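Uncharacterized protein (Bacteroides caccae, PDB 3NO2) is of unknown function but folds as a six-bladed beta-propeller that includes a region related to the Mal s 1 allergen-like family. Local coordinates at residues I20-K25 with L246-S251; G57-M60 with R66-W69; V92-C95 with S99-L102; I101-M106 with V110-E115; L218-L221 with G225-I228. All coordinates share one frame; numbering follows the deposited sequence. Where two conformers were deposited one is given.

Interaction 1 (I20-K25 with L246-S251); sequences INKDTK and LVEIDS
Lys22 reaches across to Glu248, and this single pair carries nearly all of the contact between 20-25 and 246-251. With CG anti to the backbone N (chi1 -178°) and every later torsion also near 180°, the lysine is a fully stretched arm. The glutamate is likewise extended up to its carboxylate, and the two side chains cross at about a right angle. Their meeting point is a salt bridge, Lys22 NZ to Glu248 OE1 at 2.7 Å, while the other oxygen, Glu248 OE2, stays 3.9 Å from Lys22 NZ. The ammonium comes in from above the carboxylate plane, 46° out of it. Such length is needed because the backbones are far apart: Lys22 CA and Glu248 CA lie 10.7 Å from each other. Lys22 starts from a turn just after strand 16-21, where Asn21 OD1 accepts from Thr24 N at 3.0 Å, an Asx motif. Beyond the pair, Lys22 NZ also bonds Tyr227 OH, and the ring of Trp257 adds a cation-pi contact. The contact thus bridges two neighbouring four-stranded sheets of the propeller, in the manner of a buried ion pair between blades. Since both residues are buried, each charge probably helps compensate the other, and the Tyr227 hydroxyl and Trp257 ring would add to the stabilisation of the ammonium.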
loop_
_atom_site.group_PDB
_atom_site.type_symbol
_atom_site.label_atom_id
_atom_site.label_comp_id
_atom_site.label_asym_id
_atom_site.label_seq_id
_atom_site.Cartn_x
_atom_site.Cartn_y
_atom_site.Cartn_z
ATOM N N ILE A 20 10.050 12.640 2.205
ATOM C CA ILE A 20 9.994 13.468 3.408
ATOM C C ILE A 20 11.160 13.052 4.315
ATOM O O ILE A 20 11.413 11.872 4.553
ATOM C CB ILE A 20 8.654 13.264 4.105
ATOM C CG1 ILE A 20 7.537 13.834 3.199
ATOM C CG2 ILE A 20 8.611 13.949 5.491
ATOM C CD1 ILE A 20 6.095 13.564 3.663
ATOM N N ASN A 21 11.863 14.060 4.831
ATOM C CA ASN A 21 12.814 13.848 5.926
ATOM C C ASN A 21 12.003 13.677 7.204
ATOM O O ASN A 21 11.252 14.574 7.593
ATOM C CB ASN A 21 13.734 15.083 6.017
ATOM C CG ASN A 21 14.704 15.039 7.191
ATOM O OD1 ASN A 21 14.372 14.617 8.285
ATOM N ND2 ASN A 21 15.957 15.506 6.941
ATOM N N LYS A 22 12.026 12.481 7.762
ATOM C CA LYS A 22 11.162 12.156 8.898
ATOM C C LYS A 22 11.377 13.120 10.090
ATOM O O LYS A 22 10.423 13.540 10.740
ATOM C CB LYS A 22 11.379 10.729 9.340
ATOM C CG LYS A 22 10.476 10.295 10.488
ATOM C CD LYS A 22 10.762 8.885 10.997
ATOM C CE LYS A 22 9.807 8.501 12.089
ATOM N NZ LYS A 22 10.064 7.126 12.596
ATOM N N ASP A 23 12.620 13.434 10.358
ATOM C CA ASP A 23 12.981 14.230 11.518
ATOM C C ASP A 23 12.522 15.662 11.393
ATOM O O ASP A 23 11.944 16.207 12.339
ATOM C CB ASP A 23 14.498 14.230 11.706
ATOM C CG ASP A 23 15.041 12.891 12.206
ATOM O OD1 ASP A 23 14.262 11.993 12.612
ATOM O OD2 ASP A 23 16.277 12.765 12.233
ATOM N N THR A 24 12.754 16.281 10.245
ATOM C CA THR A 24 12.332 17.648 10.011
ATOM C C THR A 24 10.879 17.799 9.555
ATOM O O THR A 24 10.299 18.888 9.632
ATOM C CB THR A 24 13.237 18.352 9.015
ATOM O OG1 THR A 24 13.014 17.736 7.734
ATOM C CG2 THR A 24 14.738 18.271 9.394
ATOM N N LYS A 25 10.304 16.690 9.081
ATOM C CA LYS A 25 8.959 16.679 8.489
ATOM C C LYS A 25 8.884 17.521 7.212
ATOM O O LYS A 25 7.797 17.952 6.843
ATOM C CB LYS A 25 7.867 17.027 9.471
ATOM C CG LYS A 25 7.858 16.222 10.756
ATOM C CD LYS A 25 6.650 16.532 11.625
ATOM C CE LYS A 25 6.608 15.882 12.976
ATOM N NZ LYS A 25 5.369 16.253 13.695
ATOM N N LEU A 246 -0.438 10.686 8.572
ATOM C CA LEU A 246 0.474 9.578 8.744
ATOM C C LEU A 246 0.855 9.557 10.226
ATOM O O LEU A 246 1.162 10.592 10.801
ATOM C CB LEU A 246 1.712 9.760 7.860
ATOM C CG LEU A 246 2.819 8.760 8.064
ATOM C CD1 LEU A 246 2.363 7.365 7.625
ATOM C CD2 LEU A 246 4.120 9.180 7.310
ATOM N N VAL A 247 0.769 8.377 10.859
ATOM C CA VAL A 247 1.249 8.191 12.227
ATOM C C VAL A 247 2.217 7.048 12.299
ATOM O O VAL A 247 2.154 6.085 11.510
ATOM C CB VAL A 247 0.095 7.960 13.245
ATOM C CG1 VAL A 247 -0.846 9.170 13.294
ATOM C CG2 VAL A 247 -0.682 6.676 12.965
ATOM N N GLU A 248 3.093 7.128 13.296
ATOM C CA GLU A 248 3.879 6.008 13.784
ATOM C C GLU A 248 3.322 5.674 15.155
ATOM O O GLU A 248 3.259 6.548 16.035
ATOM C CB GLU A 248 5.356 6.340 13.921
ATOM C CG GLU A 248 6.203 5.181 14.403
ATOM C CD GLU A 248 7.656 5.550 14.616
ATOM O OE1 GLU A 248 8.064 6.695 14.303
ATOM O OE2 GLU A 248 8.370 4.674 15.135
ATOM N N ILE A 249 2.921 4.414 15.350
ATOM C CA ILE A 249 2.530 3.923 16.657
ATOM C C ILE A 249 3.639 3.003 17.141
ATOM O O ILE A 249 4.305 2.301 16.372
ATOM C CB ILE A 249 1.132 3.263 16.719
ATOM C CG1 ILE A 249 1.028 2.064 15.793
ATOM C CG2 ILE A 249 0.006 4.324 16.444
ATOM C CD1 ILE A 249 -0.174 1.160 16.113
ATOM N N ASP A 250 3.826 2.980 18.450
ATOM C CA ASP A 250 4.755 2.052 19.079
ATOM C C ASP A 250 4.021 0.747 19.383
ATOM O O ASP A 250 2.827 0.594 19.106
ATOM C CB ASP A 250 5.431 2.694 20.321
ATOM C CG ASP A 250 4.526 2.947 21.465
ATOM O OD1 ASP A 250 3.362 2.540 21.505
ATOM O OD2 ASP A 250 5.034 3.646 22.404
ATOM N N SER A 251 4.745 -0.166 20.033
ATOM C CA SER A 251 4.175 -1.498 20.313
ATOM C C SER A 251 3.014 -1.476 21.321
ATOM O O SER A 251 2.224 -2.409 21.362
ATOM C CB SER A 251 5.259 -2.466 20.799
ATOM O OG SER A 251 5.791 -2.047 22.041
#

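Interaction 2 (G57-M60 with R66-W69); sequences GAKM and RELW
Met60, a selenomethionine, lies with its CB over one face of the Trp69 indole, 3.8 Å from the centroid of the five-membered ring, a CH-pi contact placed toward the ring's rim. Trp69 CG sits between its backbone N and carbonyl carbon (chi1 56°), which folds the indole back over the partner strand. The backbones join through Met60 N to Trp69 O at 3.0 Å, while Met60 O receives Leu68 N at 2.9 Å and, weakly, Trp69 N at 3.4 Å. Two successive residues facing one make a classic beta bulge. Beside the strands, Lys59 NZ forms a salt bridge with Glu67 OE1 at 2.8 Å; the lysine chain bends at chi3 and meets the carboxylate from above its plane. The two strands form the outer hairpin of an antiparallel propeller sheet. Strand 50-53 flanks 57-61 on its other side, Leu51 touching both Met60 and Trp69, and strand 78-84 of the next sheet packs on Ala58 and Met60.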
loop_
_atom_site.group_PDB
_atom_site.type_symbol
_atom_site.label_atom_id
_atom_site.label_comp_id
_atom_site.label_asym_id
_atom_site.label_seq_id
_atom_site.Cartn_x
_atom_site.Cartn_y
_atom_site.Cartn_z
ATOM N N GLY A 57 -0.644 2.685 -15.214
ATOM C CA GLY A 57 0.581 1.881 -15.376
ATOM C C GLY A 57 1.373 1.888 -14.103
ATOM O O GLY A 57 0.888 2.347 -13.060
ATOM N N ALA A 58 2.583 1.347 -14.157
ATOM C CA ALA A 58 3.573 1.414 -13.070
ATOM C C ALA A 58 4.914 1.674 -13.705
ATOM O O ALA A 58 5.174 1.206 -14.836
ATOM C CB ALA A 58 3.632 0.082 -12.272
ATOM N N LYS A 59 5.752 2.405 -13.015
ATOM C CA LYS A 59 7.066 2.712 -13.555
ATOM C C LYS A 59 8.111 2.791 -12.473
ATOM O O LYS A 59 7.784 3.003 -11.285
ATOM C CB LYS A 59 7.084 3.938 -14.397
ATOM C CG LYS A 59 6.865 5.242 -13.664
ATOM C CD LYS A 59 7.022 6.457 -14.587
ATOM C CE LYS A 59 5.913 6.522 -15.652
ATOM N NZ LYS A 59 6.168 7.599 -16.634
HETATM N N MSE A 60 9.366 2.600 -12.857
HETATM C CA MSE A 60 10.524 2.785 -11.981
HETATM C C MSE A 60 11.353 3.962 -12.518
HETATM O O MSE A 60 11.577 4.058 -13.726
HETATM C CB MSE A 60 11.352 1.489 -11.885
HETATM C CG MSE A 60 12.458 1.563 -10.853
HETATM SE SE MSE A 60 13.424 -0.067 -10.556
HETATM C CE MSE A 60 12.260 -0.830 -9.302
ATOM N N ARG A 66 14.956 10.102 -13.729
ATOM C CA ARG A 66 15.004 9.516 -15.049
ATOM C C ARG A 66 14.236 8.210 -15.066
ATOM O O ARG A 66 14.349 7.391 -14.160
ATOM C CB ARG A 66 16.435 9.242 -15.448
ATOM C CG ARG A 66 17.209 10.530 -15.761
ATOM C CD ARG A 66 18.665 10.270 -16.126
ATOM N NE ARG A 66 19.410 9.937 -14.914
ATOM C CZ ARG A 66 20.132 8.832 -14.718
ATOM N NH1 ARG A 66 20.284 7.916 -15.682
ATOM N NH2 ARG A 66 20.728 8.650 -13.541
ATOM N N GLU A 67 13.493 7.969 -16.129
ATOM C CA GLU A 67 12.659 6.780 -16.202
ATOM C C GLU A 67 13.480 5.567 -16.625
ATOM O O GLU A 67 14.178 5.613 -17.646
ATOM C CB GLU A 67 11.489 6.976 -17.180
ATOM C CG GLU A 67 10.577 5.733 -17.316
ATOM C CD GLU A 67 9.290 6.029 -18.030
ATOM O OE1 GLU A 67 8.692 7.017 -17.591
ATOM O OE2 GLU A 67 8.974 5.341 -19.003
ATOM N N LEU A 68 13.425 4.503 -15.855
ATOM C CA LEU A 68 14.105 3.234 -16.128
ATOM C C LEU A 68 13.236 2.325 -16.959
ATOM O O LEU A 68 13.679 1.778 -17.968
ATOM C CB LEU A 68 14.533 2.558 -14.817
ATOM C CG LEU A 68 15.576 3.368 -14.017
ATOM C CD1 LEU A 68 15.847 2.739 -12.646
ATOM C CD2 LEU A 68 16.904 3.537 -14.790
ATOM N N TRP A 69 11.986 2.152 -16.566
ATOM C CA TRP A 69 11.064 1.304 -17.293
ATOM C C TRP A 69 9.640 1.655 -16.886
ATOM O O TRP A 69 9.426 2.272 -15.856
ATOM C CB TRP A 69 11.319 -0.188 -17.062
ATOM C CG TRP A 69 11.315 -0.736 -15.680
ATOM C CD1 TRP A 69 12.404 -1.023 -14.934
ATOM C CD2 TRP A 69 10.185 -1.118 -14.889
ATOM N NE1 TRP A 69 12.042 -1.564 -13.759
ATOM C CE2 TRP A 69 10.672 -1.646 -13.678
ATOM C CE3 TRP A 69 8.791 -1.078 -15.087
ATOM C CZ2 TRP A 69 9.816 -2.117 -12.674
ATOM C CZ3 TRP A 69 7.956 -1.563 -14.090
ATOM C CH2 TRP A 69 8.484 -2.038 -12.880
#

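Interaction 3 (V92-C95 with S99-L102); sequences VAWC and STIL
Trp94 and Thr100 lie side by side and point the same way, with the indole laid over the threonine. Thr100 CB stands 3.4 Å above the ring plane, offset toward the rim, and makes a CH-pi contact with the five-membered ring. Having Trp94 CG between the backbone N and the carbonyl carbon (chi1 70°) turns the indole across to the opposite strand, where its far end meets Leu102 as well, Trp94 CZ3 to Leu102 CD1 at 4.0 Å. Thr100 OG1 is near the indole nitrogen but at a poor angle for bonding it, and is instead hydrogen-bonded to Pro98 O. Here is a regular antiparallel hairpin, the middle pair of strands in a four-stranded propeller blade. Its rungs are Val92 N to Leu102 O and Leu102 N to Val92 O, each 2.9 Å, then Trp94 N to Thr100 O at 2.9 Å and Thr100 N to Trp94 O at 3.0 Å. On the face of Val92, Trp94, Thr100 and Leu102, Val92 CG2 touches Leu102 CB obliquely at 3.9 Å. The other face carries the non-hydrogen-bonded pair, Ala93 CB against Ile101 CG1 at 3.8 Å. Met79 of strand 78-84 touches both Val92 and Trp94, and Ser99 OG is held by Gln126 OE1 in the loop beyond strand 110-116.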
loop_
_atom_site.group_PDB
_atom_site.type_symbol
_atom_site.label_atom_id
_atom_site.label_comp_id
_atom_site.label_asym_id
_atom_site.label_seq_id
_atom_site.Cartn_x
_atom_site.Cartn_y
_atom_site.Cartn_z
ATOM N N VAL A 92 4.063 -5.901 -9.505
ATOM C CA VAL A 92 3.029 -4.939 -9.887
ATOM C C VAL A 92 1.760 -5.682 -10.231
ATOM O O VAL A 92 1.791 -6.871 -10.549
ATOM C CB VAL A 92 3.468 -4.040 -11.032
ATOM C CG1 VAL A 92 4.747 -3.229 -10.674
ATOM C CG2 VAL A 92 3.648 -4.824 -12.359
ATOM N N ALA A 93 0.612 -5.032 -10.226
ATOM C CA ALA A 93 -0.639 -5.707 -10.540
ATOM C C ALA A 93 -1.714 -4.715 -10.957
ATOM O O ALA A 93 -1.782 -3.619 -10.400
ATOM C CB ALA A 93 -1.161 -6.578 -9.353
ATOM N N TRP A 94 -2.577 -5.156 -11.878
ATOM C CA TRP A 94 -3.714 -4.378 -12.302
ATOM C C TRP A 94 -5.031 -5.089 -12.064
ATOM O O TRP A 94 -5.204 -6.290 -12.287
ATOM C CB TRP A 94 -3.588 -3.878 -13.749
ATOM C CG TRP A 94 -3.691 -4.860 -14.866
ATOM C CD1 TRP A 94 -4.793 -5.523 -15.321
ATOM C CD2 TRP A 94 -2.617 -5.240 -15.746
ATOM N NE1 TRP A 94 -4.476 -6.291 -16.410
ATOM C CE2 TRP A 94 -3.149 -6.117 -16.698
ATOM C CE3 TRP A 94 -1.273 -4.893 -15.818
ATOM C CZ2 TRP A 94 -2.363 -6.671 -17.717
ATOM C CZ3 TRP A 94 -0.489 -5.433 -16.865
ATOM C CH2 TRP A 94 -1.052 -6.319 -17.764
ATOM N N CYS A 95 -5.998 -4.290 -11.614
ATOM C CA CYS A 95 -7.395 -4.654 -11.575
ATOM C C CYS A 95 -7.936 -4.713 -12.976
ATOM O O CYS A 95 -7.574 -3.876 -13.820
ATOM C CB CYS A 95 -8.179 -3.608 -10.784
ATOM S SG CYS A 95 -7.471 -3.339 -9.103
ATOM N N SER A 99 -7.770 -9.806 -13.725
ATOM C CA SER A 99 -6.771 -9.203 -12.856
ATOM C C SER A 99 -5.429 -9.815 -13.173
ATOM O O SER A 99 -5.356 -11.035 -13.414
ATOM C CB SER A 99 -7.086 -9.437 -11.398
ATOM O OG SER A 99 -8.398 -8.970 -11.009
ATOM N N THR A 100 -4.369 -9.019 -13.179
ATOM C CA THR A 100 -3.056 -9.541 -13.599
ATOM C C THR A 100 -1.983 -9.082 -12.619
ATOM O O THR A 100 -1.908 -7.904 -12.271
ATOM C CB THR A 100 -2.706 -9.028 -14.989
ATOM O OG1 THR A 100 -3.743 -9.423 -15.915
ATOM C CG2 THR A 100 -1.400 -9.576 -15.482
ATOM N N ILE A 101 -1.144 -10.024 -12.197
ATOM C CA ILE A 101 0.041 -9.791 -11.379
ATOM C C ILE A 101 1.269 -10.086 -12.231
ATOM O O ILE A 101 1.302 -11.104 -12.949
ATOM C CB ILE A 101 0.020 -10.720 -10.154
ATOM C CG1 ILE A 101 -1.160 -10.416 -9.245
ATOM C CG2 ILE A 101 1.362 -10.677 -9.387
ATOM C CD1 ILE A 101 -1.511 -11.575 -8.275
ATOM N N LEU A 102 2.256 -9.214 -12.188
ATOM C CA LEU A 102 3.556 -9.408 -12.850
ATOM C C LEU A 102 4.656 -9.242 -11.832
ATOM O O LEU A 102 4.641 -8.310 -11.009
ATOM C CB LEU A 102 3.759 -8.374 -13.948
ATOM C CG LEU A 102 2.710 -8.288 -15.056
ATOM C CD1 LEU A 102 3.010 -7.039 -15.936
ATOM C CD2 LEU A 102 2.667 -9.620 -15.905
#

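Interaction 4 (I101-M106 with V110-E115); sequences ILEVNM and VLSKTE
Leu102 and Lys113 run side by side in the same direction, the methyl Leu102 CD2 lying along the aliphatic part of the lysine at 3.6 Å from Lys113 CG. Val110 CG1 approaches the same methyl, Leu102 CD2, at 4.1 Å. Near the turn, Leu111 crosses Asn105 at about a right angle: Leu111 CG comes within 3.8 Å of Asn105 N, and its methyls spread over Asn105 CB. What sets these positions is the backbone. Ile101 and Thr114 exchange bonds in both directions, Ile101 N to Thr114 O being 2.8 Å and nearly straight at 171°. At the next hydrogen-bonded pair, Glu103 N gives to Ser112 O at 3.1 Å. Glu103 O then takes Leu111 N at 2.7 Å and Ser112 N only weakly at 3.4 Å. Two residues opposite one mark a classic beta bulge, and it shifts the register so that Val104 faces Val110. Farther out, Asn105 ND2 is bonded to Glu109 OE1, which ties the turn to itself, and Thr114 OG1 is bonded to Pro153 O. The buried carboxylate of Glu103 forms a salt bridge with Lys132 and a hydrogen bond with Tyr138 OH. Strand 110-116 is the outer edge of this blade; strand 138-142 of the following sheet covers Ile101 and Thr114 through Tyr138, while Ile71 of strand 67-72 lies against Leu102 and Val104, and Trp69 against Val104.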
loop_
_atom_site.group_PDB
_atom_site.type_symbol
_atom_site.label_atom_id
_atom_site.label_comp_id
_atom_site.label_asym_id
_atom_site.label_seq_id
_atom_site.Cartn_x
_atom_site.Cartn_y
_atom_site.Cartn_z
ATOM N N ILE A 101 -1.144 -10.024 -12.197
ATOM C CA ILE A 101 0.041 -9.791 -11.379
ATOM C C ILE A 101 1.269 -10.086 -12.231
ATOM O O ILE A 101 1.302 -11.104 -12.949
ATOM C CB ILE A 101 0.020 -10.720 -10.154
ATOM C CG1 ILE A 101 -1.160 -10.416 -9.245
ATOM C CG2 ILE A 101 1.362 -10.677 -9.387
ATOM C CD1 ILE A 101 -1.511 -11.575 -8.275
ATOM N N LEU A 102 2.256 -9.214 -12.188
ATOM C CA LEU A 102 3.556 -9.408 -12.850
ATOM C C LEU A 102 4.656 -9.242 -11.832
ATOM O O LEU A 102 4.641 -8.310 -11.009
ATOM C CB LEU A 102 3.759 -8.374 -13.948
ATOM C CG LEU A 102 2.710 -8.288 -15.056
ATOM C CD1 LEU A 102 3.010 -7.039 -15.936
ATOM C CD2 LEU A 102 2.667 -9.620 -15.905
ATOM N N GLU A 103 5.652 -10.125 -11.891
ATOM C CA GLU A 103 6.937 -9.884 -11.231
ATOM C C GLU A 103 7.892 -9.423 -12.305
ATOM O O GLU A 103 7.887 -9.961 -13.418
ATOM C CB GLU A 103 7.431 -11.141 -10.496
ATOM C CG GLU A 103 6.497 -11.504 -9.376
ATOM C CD GLU A 103 6.914 -12.651 -8.517
ATOM O OE1 GLU A 103 8.109 -13.028 -8.555
ATOM O OE2 GLU A 103 6.065 -13.173 -7.757
ATOM N N VAL A 104 8.697 -8.425 -12.004
ATOM C CA VAL A 104 9.444 -7.678 -13.020
ATOM C C VAL A 104 10.845 -7.421 -12.477
ATOM O O VAL A 104 11.018 -7.131 -11.286
ATOM C CB VAL A 104 8.769 -6.319 -13.330
ATOM C CG1 VAL A 104 9.482 -5.522 -14.413
ATOM C CG2 VAL A 104 7.267 -6.565 -13.716
ATOM N N ASN A 105 11.875 -7.572 -13.300
ATOM C CA ASN A 105 13.224 -7.266 -12.851
ATOM C C ASN A 105 13.529 -5.791 -12.997
ATOM O O ASN A 105 12.683 -5.018 -13.485
ATOM C CB ASN A 105 14.278 -8.194 -13.529
ATOM C CG ASN A 105 14.438 -7.956 -14.974
ATOM O OD1 ASN A 105 14.007 -6.952 -15.564
ATOM N ND2 ASN A 105 15.086 -8.960 -15.647
HETATM N N MSE A 106 14.752 -5.380 -12.651
HETATM C CA MSE A 106 15.121 -3.961 -12.692
HETATM C C MSE A 106 15.238 -3.394 -14.081
HETATM O O MSE A 106 15.266 -2.172 -14.273
HETATM C CB MSE A 106 16.425 -3.716 -11.938
HETATM C CG MSE A 106 16.321 -3.993 -10.460
HETATM SE SE MSE A 106 14.899 -3.022 -9.528
HETATM C CE MSE A 106 13.445 -4.381 -9.493
ATOM N N VAL A 110 9.499 -9.058 -17.696
ATOM C CA VAL A 110 8.570 -9.855 -16.952
ATOM C C VAL A 110 9.173 -11.178 -16.538
ATOM O O VAL A 110 9.615 -11.986 -17.399
ATOM C CB VAL A 110 7.266 -10.073 -17.728
ATOM C CG1 VAL A 110 6.346 -11.047 -17.006
ATOM C CG2 VAL A 110 6.603 -8.715 -17.997
ATOM N N LEU A 111 9.214 -11.457 -15.253
ATOM C CA LEU A 111 9.720 -12.689 -14.653
ATOM C C LEU A 111 8.640 -13.719 -14.410
ATOM O O LEU A 111 8.924 -14.939 -14.365
ATOM C CB LEU A 111 10.389 -12.397 -13.303
ATOM C CG LEU A 111 11.541 -11.406 -13.321
ATOM C CD1 LEU A 111 12.035 -11.179 -11.892
ATOM C CD2 LEU A 111 12.632 -11.883 -14.245
ATOM N N SER A 112 7.418 -13.256 -14.237
ATOM C CA SER A 112 6.291 -14.150 -14.160
ATOM C C SER A 112 5.019 -13.370 -14.305
ATOM O O SER A 112 5.011 -12.138 -14.198
ATOM C CB SER A 112 6.261 -14.915 -12.840
ATOM O OG SER A 112 5.951 -14.080 -11.743
ATOM N N LYS A 113 3.959 -14.112 -14.565
ATOM C CA LYS A 113 2.630 -13.546 -14.781
ATOM C C LYS A 113 1.590 -14.443 -14.200
ATOM O O LYS A 113 1.645 -15.677 -14.424
ATOM C CB LYS A 113 2.387 -13.390 -16.258
ATOM C CG LYS A 113 1.061 -12.815 -16.606
ATOM C CD LYS A 113 0.950 -12.678 -18.157
ATOM C CE LYS A 113 -0.286 -12.011 -18.593
ATOM N NZ LYS A 113 -0.334 -12.114 -20.143
ATOM N N THR A 114 0.622 -13.884 -13.484
ATOM C CA THR A 114 -0.538 -14.578 -12.973
ATOM C C THR A 114 -1.790 -13.830 -13.339
ATOM O O THR A 114 -1.858 -12.605 -13.163
ATOM C CB THR A 114 -0.424 -14.687 -11.433
ATOM O OG1 THR A 114 0.754 -15.458 -11.132
ATOM C CG2 THR A 114 -1.705 -15.322 -10.776
ATOM N N GLU A 115 -2.783 -14.516 -13.875
ATOM C CA GLU A 115 -4.089 -13.958 -14.178
ATOM C C GLU A 115 -5.157 -14.636 -13.327
ATOM O O GLU A 115 -5.121 -15.864 -13.129
ATOM C CB GLU A 115 -4.430 -14.145 -15.647
ATOM C CG GLU A 115 -3.547 -13.352 -16.586
ATOM C CD GLU A 115 -3.860 -13.570 -18.069
ATOM O OE1 GLU A 115 -4.446 -14.612 -18.401
ATOM O OE2 GLU A 115 -3.508 -12.724 -18.885
#

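Interaction 5 (L218-L221 with G225-I228); sequences LFPL and GLYI
The first hairpin of a propeller blade joins strand 214-220, an edge of its sheet, to strand 226-231, and Leu221 packs on Tyr227. Leu221 CD1 sits over the centre of the Tyr227 ring, 4.0 Å from its centroid, in a CH-pi contact, while Leu221 CD2 is 3.6 Å from Tyr227 CE2. With Tyr227 CG anti to the carbonyl carbon (chi1 -66°), the ring also presents its edge to Phe219 CB. Phe219 N bonds Tyr227 O at 2.9 Å, the reverse bond is 3.0 Å from Tyr227 N to Phe219 O, and Leu221 N to Gly225 O closes the turn at 2.9 Å. A water donates to Leu221 O. Pro220 and Leu226 run alongside each other on the other face, Pro220 CD to Leu226 CD1 at 3.9 Å. Strand 270-274 of the adjoining sheet packs on Phe219 and Tyr227, strands 178-181 and 187-191 of the preceding one on Leu218 and Leu226, and strand 246-249 flanks 226-231 within the blade.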
loop_
_atom_site.group_PDB
_atom_site.type_symbol
_atom_site.label_atom_id
_atom_site.label_comp_id
_atom_site.label_asym_id
_atom_site.label_seq_id
_atom_site.Cartn_x
_atom_site.Cartn_y
_atom_site.Cartn_z
ATOM N N LEU A 218 -0.074 -0.114 5.878
ATOM C CA LEU A 218 0.562 -0.377 7.167
ATOM C C LEU A 218 1.990 -0.814 6.907
ATOM O O LEU A 218 2.213 -1.684 6.044
ATOM C CB LEU A 218 -0.204 -1.498 7.868
ATOM C CG LEU A 218 -1.720 -1.291 8.042
ATOM C CD1 LEU A 218 -2.329 -2.600 8.625
ATOM C CD2 LEU A 218 -2.020 -0.104 8.926
ATOM N N PHE A 219 2.959 -0.256 7.641
ATOM C CA PHE A 219 4.342 -0.567 7.436
ATOM C C PHE A 219 4.971 -0.925 8.775
ATOM O O PHE A 219 5.340 -0.059 9.565
ATOM C CB PHE A 219 5.111 0.574 6.742
ATOM C CG PHE A 219 6.368 0.105 6.078
ATOM C CD1 PHE A 219 7.492 -0.140 6.812
ATOM C CD2 PHE A 219 6.375 -0.090 4.727
ATOM C CE1 PHE A 219 8.658 -0.611 6.149
ATOM C CE2 PHE A 219 7.526 -0.576 4.087
ATOM C CZ PHE A 219 8.610 -0.844 4.822
ATOM N N PRO A 220 5.095 -2.230 9.028
ATOM C CA PRO A 220 5.739 -2.676 10.302
ATOM C C PRO A 220 7.204 -2.289 10.396
ATOM O O PRO A 220 7.905 -2.306 9.392
ATOM C CB PRO A 220 5.605 -4.209 10.231
ATOM C CG PRO A 220 4.390 -4.443 9.372
ATOM C CD PRO A 220 4.426 -3.357 8.323
ATOM N N LEU A 221 7.595 -1.908 11.609
ATOM C CA LEU A 221 8.936 -1.432 11.922
ATOM C C LEU A 221 9.632 -2.431 12.838
ATOM O O LEU A 221 8.994 -3.144 13.601
ATOM C CB LEU A 221 8.887 -0.051 12.548
ATOM C CG LEU A 221 8.251 0.999 11.649
ATOM C CD1 LEU A 221 7.907 2.263 12.450
ATOM C CD2 LEU A 221 9.164 1.250 10.445
ATOM N N GLY A 225 6.939 -1.247 16.195
ATOM C CA GLY A 225 6.040 -0.188 15.850
ATOM C C GLY A 225 5.452 -0.364 14.457
ATOM O O GLY A 225 5.673 -1.352 13.773
ATOM N N LEU A 226 4.736 0.653 14.036
ATOM C CA LEU A 226 3.986 0.565 12.785
ATOM C C LEU A 226 3.690 1.966 12.238
ATOM O O LEU A 226 3.197 2.813 12.984
ATOM C CB LEU A 226 2.633 -0.135 13.096
ATOM C CG LEU A 226 1.707 -0.488 11.953
ATOM C CD1 LEU A 226 2.365 -1.576 11.075
ATOM C CD2 LEU A 226 0.348 -0.989 12.443
ATOM N N TYR A 227 3.944 2.193 10.952
ATOM C CA TYR A 227 3.357 3.336 10.253
ATOM C C TYR A 227 1.975 2.990 9.775
ATOM O O TYR A 227 1.756 1.888 9.234
ATOM C CB TYR A 227 4.194 3.777 9.043
ATOM C CG TYR A 227 5.562 4.348 9.342
ATOM C CD1 TYR A 227 5.750 5.424 10.177
ATOM C CD2 TYR A 227 6.672 3.840 8.710
ATOM C CE1 TYR A 227 7.024 5.920 10.430
ATOM C CE2 TYR A 227 7.936 4.330 8.966
ATOM C CZ TYR A 227 8.105 5.370 9.812
ATOM O OH TYR A 227 9.386 5.893 10.057
ATOM N N ILE A 228 1.056 3.937 9.928
ATOM C CA ILE A 228 -0.316 3.822 9.428
ATOM C C ILE A 228 -0.587 5.043 8.574
ATOM O O ILE A 228 -0.535 6.182 9.045
ATOM C CB ILE A 228 -1.336 3.734 10.569
ATOM C CG1 ILE A 228 -1.005 2.603 11.527
ATOM C CG2 ILE A 228 -2.756 3.636 9.985
ATOM C CD1 ILE A 228 -1.853 2.626 12.820
HETATM O O HOH W 1 6.579 -4.558 13.775
#

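In the fold
From the N terminus, interaction 1 opens first and closes last: 20-25 waits for 246-251, more than 220 residues on, and the loop between them encloses the other four. Interactions 2 to 5 are all short hairpin closures; 2, 3 and 5 follow in series, and 4 begins on the strand where 3 ends. Interactions 3 and 4 share Ile101 and Leu102, so strand 99-104 is paired on both edges. Interaction 2 belongs to the preceding sheet and touches interaction 4, with Trp69 against Val104 and Met106. Interaction 5 lies across the chain from these, its centre about 10 Å from that of interaction 1, and strands 226-231 and 246-249 join the two. Interaction 1 links the sheet of the N-terminal strands to its neighbour.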